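Local coordinates for hexapeptide transferase family protein (Anaplasma phagocytophilum, PDB 3IXC), which probably acts as a metal-binding transferase, belonging to a family of left-handed beta-helix proteins related to gamma-class carbonic anhydrases, at residues N117-G122 against E135-A140. Residues are numbered along the deposited sequence; the frame is centred on the assembly and turned at random.
Sequences NNAFVG and EGSMLA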
loop_
_atom_site.group_PDB
_atom_site.type_symbol
_atom_site.label_atom_id
_atom_site.label_comp_id
_atom_site.label_asym_id
_atom_site.label_seq_id
_atom_site.Cartn_x
_atom_site.Cartn_y
_atom_site.Cartn_z
ATOM N N ASN A 117 -23.851 4.141 4.252
ATOM C CA ASN A 117 -23.508 5.145 5.259
ATOM C C ASN A 117 -22.977 4.486 6.523
ATOM O O ASN A 117 -23.479 3.445 6.942
ATOM C CB ASN A 117 -24.719 5.997 5.635
ATOM C CG ASN A 117 -25.351 6.684 4.445
ATOM O OD1 ASN A 117 -24.715 6.898 3.406
ATOM N ND2 ASN A 117 -26.625 7.045 4.594
ATOM N N ASN A 118 -21.964 5.106 7.120
ATOM C CA ASN A 118 -21.374 4.630 8.378
ATOM C C ASN A 118 -20.692 3.266 8.283
ATOM O O ASN A 118 -20.410 2.662 9.317
ATOM C CB ASN A 118 -22.411 4.572 9.518
ATOM C CG ASN A 118 -22.698 5.925 10.171
ATOM O OD1 ASN A 118 -23.795 6.122 10.692
ATOM N ND2 ASN A 118 -21.716 6.831 10.202
ATOM N N ALA A 119 -20.434 2.775 7.068
ATOM C CA ALA A 119 -19.574 1.593 6.897
ATOM C C ALA A 119 -18.162 1.913 7.386
ATOM O O ALA A 119 -17.713 3.069 7.309
ATOM C CB ALA A 119 -19.536 1.147 5.441
ATOM N N PHE A 120 -17.471 0.898 7.895
ATOM C CA PHE A 120 -16.131 1.079 8.461
ATOM C C PHE A 120 -15.266 -0.029 7.895
ATOM O O PHE A 120 -15.515 -1.217 8.144
ATOM C CB PHE A 120 -16.189 1.008 9.995
ATOM C CG PHE A 120 -14.900 1.378 10.695
ATOM C CD1 PHE A 120 -14.809 2.570 11.416
ATOM C CD2 PHE A 120 -13.787 0.537 10.650
ATOM C CE1 PHE A 120 -13.630 2.926 12.078
ATOM C CE2 PHE A 120 -12.587 0.885 11.316
ATOM C CZ PHE A 120 -12.515 2.076 12.034
ATOM N N VAL A 121 -14.261 0.361 7.118
ATOM C CA VAL A 121 -13.357 -0.606 6.491
ATOM C C VAL A 121 -12.011 -0.515 7.183
ATOM O O VAL A 121 -11.313 0.500 7.078
ATOM C CB VAL A 121 -13.195 -0.340 4.973
ATOM C CG1 VAL A 121 -12.255 -1.375 4.344
ATOM C CG2 VAL A 121 -14.542 -0.361 4.274
ATOM N N GLY A 122 -11.656 -1.572 7.912
ATOM C CA GLY A 122 -10.406 -1.608 8.666
ATOM C C GLY A 122 -9.205 -1.458 7.750
ATOM O O GLY A 122 -9.240 -1.887 6.603
ATOM N N GLU A 135 -25.377 -0.221 5.347
ATOM C CA GLU A 135 -25.216 0.866 6.305
ATOM C C GLU A 135 -24.777 0.311 7.665
ATOM O O GLU A 135 -25.311 -0.694 8.131
ATOM C CB GLU A 135 -26.540 1.638 6.426
ATOM C CG GLU A 135 -26.618 2.656 7.564
ATOM C CD GLU A 135 -26.888 2.031 8.931
ATOM O OE1 GLU A 135 -27.706 1.082 9.027
ATOM O OE2 GLU A 135 -26.287 2.506 9.918
ATOM N N GLY A 136 -23.799 0.957 8.294
ATOM C CA GLY A 136 -23.448 0.620 9.675
ATOM C C GLY A 136 -22.910 -0.785 9.881
ATOM O O GLY A 136 -23.248 -1.451 10.864
ATOM N N SER A 137 -22.069 -1.222 8.949
ATOM C CA SER A 137 -21.392 -2.519 9.014
ATOM C C SER A 137 -19.881 -2.302 9.058
ATOM O O SER A 137 -19.399 -1.201 8.781
ATOM C CB SER A 137 -21.778 -3.390 7.811
ATOM O OG SER A 137 -21.367 -2.792 6.586
ATOM N N MET A 138 -19.133 -3.347 9.404
ATOM C CA MET A 138 -17.692 -3.196 9.593
ATOM C C MET A 138 -16.884 -4.383 9.098
ATOM O O MET A 138 -17.321 -5.528 9.211
ATOM C CB MET A 138 -17.371 -2.935 11.071
ATOM C CG MET A 138 -15.894 -2.679 11.334
ATOM S SD MET A 138 -15.550 -1.867 12.900
ATOM C CE MET A 138 -16.014 -3.105 14.031
ATOM N N LEU A 139 -15.710 -4.068 8.552
ATOM C CA LEU A 139 -14.729 -5.054 8.158
ATOM C C LEU A 139 -13.500 -4.855 9.046
ATOM O O LEU A 139 -13.010 -3.727 9.184
ATOM C CB LEU A 139 -14.385 -4.829 6.686
ATOM C CG LEU A 139 -13.739 -5.931 5.859
ATOM C CD1 LEU A 139 -14.588 -7.192 5.865
ATOM C CD2 LEU A 139 -13.525 -5.418 4.442
ATOM N N ALA A 140 -13.013 -5.938 9.653
ATOM C CA ALA A 140 -11.803 -5.870 10.481
ATOM C C ALA A 140 -10.596 -5.501 9.629
ATOM O O ALA A 140 -10.584 -5.757 8.418
ATOM C CB ALA A 140 -11.547 -7.199 11.155
HETATM O O HOH W 1 -26.232 5.354 9.311
#
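Successive coils of a left-handed parallel beta-helix, the fold of the hexapeptide-repeat family, stack here in register: Phe120 lies over Met138 and Val121 over Leu139, with the segments 117-122 and 135-140 running parallel, 3° apart. Four backbone hydrogen bonds form the ladder. At the turn, Gly136 N donates to Asn117 O; along the strands, Phe120 N reaches Ser137 O, Leu139 N meets Phe120 O at 2.9 Å in the straightest of the four (N-H...O 167°), and Gly122 N closes on Leu139 O. Side chains at equivalent positions of the two coils lie next to each other. Phe120 and Met138 extend side by side from one face of the sheet, each with CG anti to its backbone N; a bend at chi3 (67°) turns the methyl of Met138 aside. Met138 SD sits 3.7 Å from Phe120 CD2, an oblique Met-aromatic contact. Val121 and Leu139 point to the opposite face. Where the coil turns, a water donates to both Asn118 OD1 and Glu135 OE2, joining the two side chains, while Asn118 ND2 is held by Phe101 O and by Gln177. The coil through Thr103 and Gly105 continues the ladder beyond Val121, and strand 155-159 packs beside Met138 and Leu139; helix 170-188 covers the Phe120 face through Leu176 and Ser179.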